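High affinity transport system protein p37 (Mycoplasma hyorhinis, PDB 3EKI) binds thiamine diphosphate outside the cell membrane as the lipoprotein component of a high-affinity, probably thiamine-related, transport system. Local coordinates at residues K63-V68 / G376-Y381; N70-N75 / I365-N370; T101-F106 / P118-G123. All coordinates share one frame; numbering follows the deposited sequence.

Contact 1: residues K63-V68 / G376-Y381. With TPP (thiamine diphosphate), chain B.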
loop_
_atom_site.group_PDB
_atom_site.type_symbol
_atom_site.label_atom_id
_atom_site.label_comp_id
_atom_site.label_asym_id
_atom_site.label_seq_id
_atom_site.Cartn_x
_atom_site.Cartn_y
_atom_site.Cartn_z
ATOM N N LYS A 63 -17.197 -12.513 -13.706
ATOM C CA LYS A 63 -16.205 -11.445 -13.754
ATOM C C LYS A 63 -16.763 -10.217 -13.038
ATOM O O LYS A 63 -17.170 -9.245 -13.674
ATOM C CB LYS A 63 -15.854 -11.101 -15.201
ATOM C CG LYS A 63 -15.011 -12.153 -15.902
ATOM C CD LYS A 63 -13.552 -11.731 -15.979
ATOM C CE LYS A 63 -12.925 -12.153 -17.297
ATOM N NZ LYS A 63 -13.950 -12.379 -18.354
ATOM N N VAL A 64 -16.782 -10.277 -11.710
ATOM C CA VAL A 64 -17.395 -9.243 -10.891
ATOM C C VAL A 64 -16.734 -7.883 -11.128
ATOM O O VAL A 64 -17.401 -6.851 -11.215
ATOM C CB VAL A 64 -17.404 -9.536 -9.366
ATOM C CG1 VAL A 64 -18.780 -10.128 -9.008
ATOM C CG2 VAL A 64 -16.300 -10.445 -8.846
ATOM N N ASN A 65 -15.412 -7.905 -11.233
ATOM C CA ASN A 65 -14.656 -6.653 -11.287
ATOM C C ASN A 65 -14.850 -5.942 -12.614
ATOM O O ASN A 65 -14.732 -4.722 -12.680
ATOM C CB ASN A 65 -13.179 -6.967 -11.020
ATOM C CG ASN A 65 -12.989 -7.290 -9.536
ATOM O OD1 ASN A 65 -13.784 -6.817 -8.728
ATOM N ND2 ASN A 65 -11.944 -8.046 -9.230
ATOM N N LYS A 66 -15.155 -6.716 -13.645
ATOM C CA LYS A 66 -15.520 -6.166 -14.938
ATOM C C LYS A 66 -16.693 -5.207 -14.802
ATOM O O LYS A 66 -16.722 -4.098 -15.348
ATOM C CB LYS A 66 -15.893 -7.286 -15.916
ATOM C CG LYS A 66 -17.172 -6.997 -16.683
ATOM C CD LYS A 66 -17.819 -8.214 -17.314
ATOM C CE LYS A 66 -18.635 -7.832 -18.544
ATOM N NZ LYS A 66 -17.828 -7.096 -19.553
ATOM N N GLU A 67 -17.703 -5.659 -14.056
ATOM C CA GLU A 67 -18.900 -4.873 -13.823
ATOM C C GLU A 67 -18.642 -3.616 -13.010
ATOM O O GLU A 67 -19.206 -2.552 -13.266
ATOM C CB GLU A 67 -19.934 -5.748 -13.099
ATOM C CG GLU A 67 -21.059 -4.882 -12.542
ATOM C CD GLU A 67 -22.347 -5.117 -13.310
ATOM O OE1 GLU A 67 -23.132 -5.972 -12.848
ATOM O OE2 GLU A 67 -22.554 -4.463 -14.350
ATOM N N VAL A 68 -17.777 -3.735 -12.008
ATOM C CA VAL A 68 -17.401 -2.608 -11.160
ATOM C C VAL A 68 -16.671 -1.567 -12.021
ATOM O O VAL A 68 -16.956 -0.380 -11.921
ATOM C CB VAL A 68 -16.483 -3.010 -9.996
ATOM C CG1 VAL A 68 -15.814 -1.805 -9.344
ATOM C CG2 VAL A 68 -17.248 -3.766 -8.921
ATOM N N GLY A 376 -11.981 2.725 -6.632
ATOM C CA GLY A 376 -10.952 3.086 -5.669
ATOM C C GLY A 376 -11.050 2.380 -4.334
ATOM O O GLY A 376 -10.027 1.863 -3.869
ATOM N N PRO A 377 -12.213 2.395 -3.708
ATOM C CA PRO A 377 -12.285 1.815 -2.342
ATOM C C PRO A 377 -11.961 0.335 -2.332
ATOM O O PRO A 377 -11.551 -0.191 -1.277
ATOM C CB PRO A 377 -13.714 2.109 -1.904
ATOM C CG PRO A 377 -14.105 3.283 -2.749
ATOM C CD PRO A 377 -13.524 2.940 -4.090
ATOM N N LEU A 378 -12.040 -0.377 -3.446
ATOM C CA LEU A 378 -11.669 -1.789 -3.495
ATOM C C LEU A 378 -10.162 -2.011 -3.377
ATOM O O LEU A 378 -9.675 -3.098 -3.073
ATOM C CB LEU A 378 -12.194 -2.462 -4.770
ATOM C CG LEU A 378 -13.717 -2.529 -4.868
ATOM C CD1 LEU A 378 -14.135 -3.136 -6.193
ATOM C CD2 LEU A 378 -14.298 -3.341 -3.715
ATOM N N LEU A 379 -9.421 -0.945 -3.618
ATOM C CA LEU A 379 -7.981 -0.924 -3.551
ATOM C C LEU A 379 -7.481 -0.169 -2.331
ATOM O O LEU A 379 -6.273 -0.043 -2.105
ATOM C CB LEU A 379 -7.408 -0.272 -4.828
ATOM C CG LEU A 379 -7.270 -1.171 -6.054
ATOM C CD1 LEU A 379 -8.610 -1.684 -6.544
ATOM C CD2 LEU A 379 -6.561 -0.402 -7.161
ATOM N N GLY A 380 -8.381 0.388 -1.528
ATOM C CA GLY A 380 -7.954 1.194 -0.404
ATOM C C GLY A 380 -7.952 2.679 -0.685
ATOM O O GLY A 380 -7.521 3.497 0.119
ATOM N N TYR A 381 -8.425 3.094 -1.877
ATOM C CA TYR A 381 -8.411 4.509 -2.223
ATOM C C TYR A 381 -9.757 5.127 -1.848
ATOM O O TYR A 381 -10.728 4.980 -2.591
ATOM C CB TYR A 381 -8.124 4.753 -3.704
ATOM C CG TYR A 381 -6.963 4.021 -4.294
ATOM C CD1 TYR A 381 -5.832 3.690 -3.545
ATOM C CD2 TYR A 381 -6.952 3.622 -5.635
ATOM C CE1 TYR A 381 -4.763 3.012 -4.097
ATOM C CE2 TYR A 381 -5.876 2.944 -6.165
ATOM C CZ TYR A 381 -4.773 2.629 -5.409
ATOM O OH TYR A 381 -3.735 1.947 -6.007
HETATM N "N1'" TPP B . -7.095 -1.819 1.445
HETATM C "C2'" TPP B . -7.782 -2.632 0.606
HETATM C CM2 TPP B . -9.313 -2.633 0.674
HETATM N "N3'" TPP B . -7.136 -3.413 -0.277
HETATM C "C4'" TPP B . -5.784 -3.311 -0.391
HETATM N "N4'" TPP B . -5.172 -4.032 -1.333
HETATM C "C5'" TPP B . -5.049 -2.522 0.505
HETATM C "C6'" TPP B . -5.765 -1.778 1.435
HETATM C "C7'" TPP B . -3.517 -2.406 0.527
HETATM N N3 TPP B . -2.937 -1.359 -0.332
HETATM C C2 TPP B . -3.462 -0.933 -1.481
HETATM S S1 TPP B . -2.459 0.335 -2.144
HETATM C C5 TPP B . -1.320 0.218 -0.824
HETATM C C4 TPP B . -1.712 -0.837 -0.023
HETATM C CM4 TPP B . -1.068 -1.093 1.357
HETATM C C6 TPP B . -0.022 1.028 -0.727
HETATM C C7 TPP B . 1.031 0.471 -1.689
HETATM O O7 TPP B . 1.376 -0.869 -1.281
HETATM P PA TPP B . 2.002 -1.978 -2.234
HETATM O O1A TPP B . 1.905 -3.290 -1.549
HETATM O O2A TPP B . 1.361 -1.924 -3.591
HETATM O O3A TPP B . 3.495 -1.562 -2.529
HETATM P PB TPP B . 4.783 -1.926 -1.641
HETATM O O1B TPP B . 4.657 -1.311 -0.281
HETATM O O2B TPP B . 5.981 -1.306 -2.464
HETATM O O3B TPP B . 4.997 -3.499 -1.625
#

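Contact 2: residues N70-N75 / I365-N370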
loop_
_atom_site.group_PDB
_atom_site.type_symbol
_atom_site.label_atom_id
_atom_site.label_comp_id
_atom_site.label_asym_id
_atom_site.label_seq_id
_atom_site.Cartn_x
_atom_site.Cartn_y
_atom_site.Cartn_z
ATOM N N ASN A 70 -16.717 -1.109 -15.280
ATOM C CA ASN A 70 -17.605 -0.457 -16.253
ATOM C C ASN A 70 -18.471 0.611 -15.625
ATOM O O ASN A 70 -18.696 1.699 -16.177
ATOM C CB ASN A 70 -18.441 -1.534 -16.976
ATOM C CG ASN A 70 -17.520 -2.287 -17.924
ATOM O OD1 ASN A 70 -16.500 -1.740 -18.354
ATOM N ND2 ASN A 70 -17.882 -3.518 -18.258
ATOM N N THR A 71 -19.017 0.397 -14.433
ATOM C CA THR A 71 -19.761 1.447 -13.757
ATOM C C THR A 71 -18.885 2.642 -13.462
ATOM O O THR A 71 -19.225 3.809 -13.609
ATOM C CB THR A 71 -20.330 0.948 -12.409
ATOM O OG1 THR A 71 -21.309 -0.062 -12.672
ATOM C CG2 THR A 71 -21.004 2.092 -11.674
ATOM N N PHE A 72 -17.672 2.298 -12.977
ATOM C CA PHE A 72 -16.729 3.371 -12.687
ATOM C C PHE A 72 -16.439 4.189 -13.955
ATOM O O PHE A 72 -16.459 5.408 -13.858
ATOM C CB PHE A 72 -15.437 2.803 -12.115
ATOM C CG PHE A 72 -14.258 3.763 -12.035
ATOM C CD1 PHE A 72 -14.179 4.654 -10.994
ATOM C CD2 PHE A 72 -13.268 3.739 -13.005
ATOM C CE1 PHE A 72 -13.104 5.526 -10.894
ATOM C CE2 PHE A 72 -12.186 4.616 -12.913
ATOM C CZ PHE A 72 -12.132 5.500 -11.864
ATOM N N LEU A 73 -16.167 3.500 -15.051
ATOM C CA LEU A 73 -15.794 4.240 -16.272
ATOM C C LEU A 73 -16.903 5.126 -16.811
ATOM O O LEU A 73 -16.648 6.218 -17.337
ATOM C CB LEU A 73 -15.375 3.238 -17.352
ATOM C CG LEU A 73 -14.015 2.584 -17.105
ATOM C CD1 LEU A 73 -13.872 1.403 -18.047
ATOM C CD2 LEU A 73 -12.887 3.591 -17.222
ATOM N N GLU A 74 -18.133 4.649 -16.679
ATOM C CA GLU A 74 -19.292 5.423 -17.093
ATOM C C GLU A 74 -19.440 6.637 -16.190
ATOM O O GLU A 74 -19.589 7.756 -16.676
ATOM C CB GLU A 74 -20.570 4.581 -17.098
ATOM C CG GLU A 74 -21.824 5.385 -17.371
ATOM C CD GLU A 74 -22.004 5.804 -18.822
ATOM O OE1 GLU A 74 -21.252 5.337 -19.698
ATOM O OE2 GLU A 74 -22.912 6.627 -19.074
ATOM N N ASN A 75 -19.363 6.466 -14.861
ATOM C CA ASN A 75 -19.446 7.614 -13.984
ATOM C C ASN A 75 -18.333 8.623 -14.237
ATOM O O ASN A 75 -18.534 9.840 -14.152
ATOM C CB ASN A 75 -19.350 7.124 -12.534
ATOM C CG ASN A 75 -20.601 6.414 -12.067
ATOM O OD1 ASN A 75 -21.620 6.404 -12.744
ATOM N ND2 ASN A 75 -20.542 5.798 -10.883
ATOM N N ILE A 365 -11.501 13.297 -7.662
ATOM C CA ILE A 365 -11.851 13.998 -6.431
ATOM C C ILE A 365 -13.359 14.109 -6.289
ATOM O O ILE A 365 -13.965 13.807 -5.247
ATOM C CB ILE A 365 -11.160 15.370 -6.384
ATOM C CG1 ILE A 365 -9.642 15.254 -6.263
ATOM C CG2 ILE A 365 -11.723 16.226 -5.267
ATOM C CD1 ILE A 365 -8.840 16.519 -6.478
ATOM N N ASN A 366 -13.994 14.558 -7.382
ATOM C CA ASN A 366 -15.442 14.765 -7.324
ATOM C C ASN A 366 -16.196 13.452 -7.251
ATOM O O ASN A 366 -17.250 13.414 -6.594
ATOM C CB ASN A 366 -15.914 15.616 -8.527
ATOM C CG ASN A 366 -15.416 17.027 -8.514
ATOM O OD1 ASN A 366 -14.752 17.548 -7.620
ATOM N ND2 ASN A 366 -15.743 17.767 -9.580
ATOM N N LEU A 367 -15.738 12.371 -7.866
ATOM C CA LEU A 367 -16.367 11.066 -7.812
ATOM C C LEU A 367 -16.327 10.536 -6.363
ATOM O O LEU A 367 -17.294 9.914 -5.922
ATOM C CB LEU A 367 -15.740 10.011 -8.720
ATOM C CG LEU A 367 -16.015 10.098 -10.226
ATOM C CD1 LEU A 367 -15.268 8.972 -10.930
ATOM C CD2 LEU A 367 -17.500 10.045 -10.555
ATOM N N ALA A 368 -15.216 10.771 -5.693
ATOM C CA ALA A 368 -15.091 10.337 -4.295
ATOM C C ALA A 368 -16.066 11.134 -3.447
ATOM O O ALA A 368 -16.812 10.637 -2.595
ATOM C CB ALA A 368 -13.659 10.489 -3.789
ATOM N N LYS A 369 -16.104 12.437 -3.682
ATOM C CA LYS A 369 -16.994 13.291 -2.896
ATOM C C LYS A 369 -18.449 12.864 -3.040
ATOM O O LYS A 369 -19.161 12.807 -2.032
ATOM C CB LYS A 369 -16.828 14.747 -3.301
ATOM C CG LYS A 369 -17.753 15.744 -2.614
ATOM C CD LYS A 369 -17.309 17.166 -2.930
ATOM C CE LYS A 369 -18.320 17.877 -3.825
ATOM N NZ LYS A 369 -18.250 19.358 -3.664
ATOM N N ASN A 370 -18.887 12.584 -4.251
ATOM C CA ASN A 370 -20.285 12.246 -4.533
ATOM C C ASN A 370 -20.579 10.764 -4.416
ATOM O O ASN A 370 -21.643 10.280 -4.805
ATOM C CB ASN A 370 -20.659 12.752 -5.943
ATOM C CG ASN A 370 -20.619 14.272 -5.942
ATOM O OD1 ASN A 370 -21.103 14.872 -4.980
ATOM N ND2 ASN A 370 -20.055 14.856 -6.986
#

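Contact 3: residues T101-F106 / P118-G123. With CA (calcium ion), chain D.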
loop_
_atom_site.group_PDB
_atom_site.type_symbol
_atom_site.label_atom_id
_atom_site.label_comp_id
_atom_site.label_asym_id
_atom_site.label_seq_id
_atom_site.Cartn_x
_atom_site.Cartn_y
_atom_site.Cartn_z
ATOM N N THR A 101 -7.267 -1.025 -19.545
ATOM C CA THR A 101 -6.482 -2.074 -20.180
ATOM C C THR A 101 -5.808 -2.868 -19.056
ATOM O O THR A 101 -5.385 -2.245 -18.063
ATOM C CB THR A 101 -5.539 -1.464 -21.222
ATOM O OG1 THR A 101 -5.030 -2.501 -22.073
ATOM C CG2 THR A 101 -4.332 -0.796 -20.576
ATOM N N PRO A 102 -5.742 -4.197 -19.117
ATOM C CA PRO A 102 -5.054 -4.963 -18.073
ATOM C C PRO A 102 -3.550 -4.755 -18.111
ATOM O O PRO A 102 -2.958 -4.743 -19.182
ATOM C CB PRO A 102 -5.347 -6.432 -18.420
ATOM C CG PRO A 102 -5.621 -6.420 -19.884
ATOM C CD PRO A 102 -6.325 -5.105 -20.122
ATOM N N ILE A 103 -2.961 -4.615 -16.931
ATOM C CA ILE A 103 -1.516 -4.491 -16.799
ATOM C C ILE A 103 -0.958 -5.541 -15.834
ATOM O O ILE A 103 -1.458 -5.714 -14.719
ATOM C CB ILE A 103 -1.104 -3.092 -16.311
ATOM C CG1 ILE A 103 -1.645 -1.960 -17.196
ATOM C CG2 ILE A 103 0.408 -3.012 -16.175
ATOM C CD1 ILE A 103 -1.101 -2.021 -18.608
ATOM N N GLN A 104 0.074 -6.214 -16.321
ATOM C CA GLN A 104 0.604 -7.393 -15.613
ATOM C C GLN A 104 1.178 -7.030 -14.253
ATOM O O GLN A 104 0.919 -7.712 -13.253
ATOM C CB GLN A 104 1.620 -8.084 -16.529
ATOM C CG GLN A 104 1.123 -8.352 -17.942
ATOM C CD GLN A 104 1.301 -7.266 -18.976
ATOM O OE1 GLN A 104 0.393 -6.490 -19.288
ATOM N NE2 GLN A 104 2.494 -7.187 -19.570
ATOM N N ASP A 105 1.953 -5.953 -14.169
ATOM C CA ASP A 105 2.544 -5.528 -12.903
ATOM C C ASP A 105 3.076 -4.115 -13.025
ATOM O O ASP A 105 3.030 -3.493 -14.101
ATOM C CB ASP A 105 3.663 -6.451 -12.433
ATOM C CG ASP A 105 4.830 -6.601 -13.366
ATOM O OD1 ASP A 105 5.348 -7.738 -13.477
ATOM O OD2 ASP A 105 5.267 -5.635 -14.018
ATOM N N PHE A 106 3.576 -3.572 -11.925
ATOM C CA PHE A 106 3.911 -2.151 -11.933
ATOM C C PHE A 106 5.074 -1.845 -12.866
ATOM O O PHE A 106 5.135 -0.740 -13.405
ATOM C CB PHE A 106 4.239 -1.617 -10.537
ATOM C CG PHE A 106 5.675 -1.793 -10.091
ATOM C CD1 PHE A 106 6.597 -0.752 -10.171
ATOM C CD2 PHE A 106 6.076 -3.013 -9.586
ATOM C CE1 PHE A 106 7.904 -0.964 -9.764
ATOM C CE2 PHE A 106 7.386 -3.223 -9.179
ATOM C CZ PHE A 106 8.303 -2.195 -9.268
ATOM N N PRO A 118 -0.311 6.657 -26.832
ATOM C CA PRO A 118 -1.703 6.926 -26.444
ATOM C C PRO A 118 -2.565 5.722 -26.138
ATOM O O PRO A 118 -3.702 5.879 -25.668
ATOM C CB PRO A 118 -2.282 7.662 -27.667
ATOM C CG PRO A 118 -1.085 8.200 -28.382
ATOM C CD PRO A 118 0.018 7.203 -28.168
ATOM N N GLU A 119 -2.125 4.483 -26.341
ATOM C CA GLU A 119 -2.894 3.320 -25.949
ATOM C C GLU A 119 -2.931 3.138 -24.430
ATOM O O GLU A 119 -3.796 2.396 -23.954
ATOM C CB GLU A 119 -2.361 2.026 -26.574
ATOM C CG GLU A 119 -1.284 1.308 -25.797
ATOM C CD GLU A 119 -0.310 0.581 -26.705
ATOM O OE1 GLU A 119 -0.758 0.047 -27.747
ATOM O OE2 GLU A 119 0.892 0.559 -26.359
ATOM N N LEU A 120 -2.040 3.803 -23.700
ATOM C CA LEU A 120 -2.027 3.736 -22.238
ATOM C C LEU A 120 -1.647 5.113 -21.693
ATOM O O LEU A 120 -0.522 5.587 -21.845
ATOM C CB LEU A 120 -1.059 2.682 -21.703
ATOM C CG LEU A 120 -0.903 2.669 -20.176
ATOM C CD1 LEU A 120 -2.206 2.253 -19.517
ATOM C CD2 LEU A 120 0.239 1.743 -19.800
ATOM N N ASP A 121 -2.614 5.768 -21.075
ATOM C CA ASP A 121 -2.477 7.170 -20.697
ATOM C C ASP A 121 -2.225 7.428 -19.214
ATOM O O ASP A 121 -1.663 8.473 -18.864
ATOM C CB ASP A 121 -3.757 7.901 -21.115
ATOM C CG ASP A 121 -4.107 7.714 -22.584
ATOM O OD1 ASP A 121 -5.079 7.013 -22.914
ATOM O OD2 ASP A 121 -3.322 8.202 -23.430
ATOM N N PHE A 122 -2.666 6.523 -18.346
ATOM C CA PHE A 122 -2.601 6.806 -16.920
ATOM C C PHE A 122 -2.652 5.509 -16.131
ATOM O O PHE A 122 -3.235 4.513 -16.541
ATOM C CB PHE A 122 -3.777 7.692 -16.532
ATOM C CG PHE A 122 -4.045 8.014 -15.089
ATOM C CD1 PHE A 122 -3.501 9.143 -14.514
ATOM C CD2 PHE A 122 -4.858 7.178 -14.336
ATOM C CE1 PHE A 122 -3.759 9.440 -13.181
ATOM C CE2 PHE A 122 -5.115 7.452 -13.001
ATOM C CZ PHE A 122 -4.565 8.599 -12.469
ATOM N N GLY A 123 -2.041 5.573 -14.952
ATOM C CA GLY A 123 -2.303 4.488 -13.988
ATOM C C GLY A 123 -1.911 4.914 -12.595
ATOM O O GLY A 123 -1.370 5.996 -12.382
HETATM CA CA CA D . -5.299 7.432 -25.140
HETATM O O HOH W 1 -6.964 5.419 -25.225
HETATM O O HOH W 2 -5.945 7.371 -27.588
#

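Contact 1: residues K63-V68 / G376-Y381
Asn65 and Val68 of helix 64-85 meet Leu378, a residue of the thiamine diphosphate pocket. Lys63 is the N-cap of this helix. The contact is carried by Asn65 in the first turn and Val68 at the start of the second. The carboxamide of Asn65 passes Leu378 loosely, with OD1 4.5 Å from CD1 of that leucine. The amide N of the same group is held: ND2 donates to the carbonyl of Trp54. Farther along, Val68 and Leu378 reach toward each other tip to tip. CG1 of Val68, anti to the backbone N (chi1 165°), is the nearer branch, 3.8 Å from CD1 of Leu378. CG2 of Val68 is only a little farther from the same methyl. One leucine methyl therefore meets both valine branches. No hydrogen bond crosses between the segments.

The loop around Leu378 turns beside the ligand. Gly376 O accepts from Leu379 N and Tyr381 N, which come from opposite faces of its carbonyl plane and hold the turn closed. Leu379 O lies 3.0 Å from C2 of the thiazolium ring, and Gly380 CA is 3.6 Å from N1' of the pyrimidine. Leu378 thus has its side chain on the helix and its backbone at the ligand. The loop 376-381 lies between helix 354-369 and strand 383-386, with the start of helix 64-85 packed on its side away from the ligand.

Contact 2: residues N70-N75 / I365-N370
Leu367 holds CG anti to its carbonyl carbon (chi1 -75°), while Phe72 has CG anti to the backbone N (chi1 168°). These torsions bring the leucine methyls and the phenyl ring together between two helices, 64-85 and 354-369, of the periplasmic-binding-protein-like fold. The two side chains cross at about a right angle. CD1 of Leu367 approaches the ring obliquely, 4.1 Å from CE1 of Phe72.

The other leucine branch serves the next turn of helix 64-85. There CD2 meets both the backbone and the side chain of Asn75, so the leucine fork bridges residues about one turn apart. This is a small helix-helix contact made by carbon atoms for the most part. Leu367 gives the largest share of the buried surface.

Aromatic residues also surround Phe72. Its ring meets the rings of Phe76 and Tyr375, and Leu367 touches Phe76 as well. The Asn75 amide bonds outside the two segments: ND2 donates to the carbonyl of Gln372. That bond ties helix 64-85 to the loop that follows helix 354-369. Closest of all, CD2 of Leu367 lies 3.7 Å from the carbonyl O of Asn75 and 4.0 Å from its CB.

Contact 3: residues T101-F106 / P118-G123
Leu120 meets Thr101 and Ile103 with its two methyls, one for each residue. CD1 of Leu120 lies 3.9 Å from CG2 of Thr101, and those side chains cross at about a right angle. CD2 of Leu120 meets CD1 of Ile103 tip to tip at 4.2 Å. Thr101 and Ile103 are two apart in strand 97-103, so both point to the same side, toward Leu120. With OG1 of Thr101 anti to the backbone N (chi1 -165°), CG2 sits between the backbone N and the carbonyl carbon and meets Leu120.

The next shell is helix 106-115, which links the two segments: Ile103 rests on Val108 and Leu109, and Leu120 on Asn112 and Leu113.

On both sides of Leu120 in sequence, the chain binds a calcium ion. Pro118 O is 2.3 Å from the metal. Asp121 grips it with both carboxylate oxygens, OD1 at 2.3 Å and OD2 at 2.7 Å. Two waters, Asp43 OD2 and Ser45 O complete the seven ligands. Asp121 is further positioned by Thr47 N, which donates to OD1, and Arg349 NE, which donates to OD2. The bidentate carboxylate, the single oxygen of Asp43, the backbone carbonyls and the waters make a typical seven-coordinate calcium site. Here it ties the loop 118-121 to the start of strand 45-51, the backbone partner of strand 97-103. The connection from strand 97-103 through helix 106-115 to strand 122-125 belongs to the binding-protein-like fold.

All three contacts lie in the lobe formed in part by the N-terminal region of the chain. Contacts 1 and 2 share helix 64-85 and have centres 12 Å apart. Contact 3 follows on the next strand, 97-103. Its centre is 16 Å from contact 1 and 19 Å from contact 2, with nearest atoms about 7 Å away in each case. Along the chain contact 3 nests inside contact 2, and contact 2 inside contact 1. Helix 64-85 thus connects the pocket loop 376-381 with helix 354-369 within one lobe, and late residues return to an early helix. Contact 3 is local and lies in the same lobe, beside a calcium site apart from the ligand.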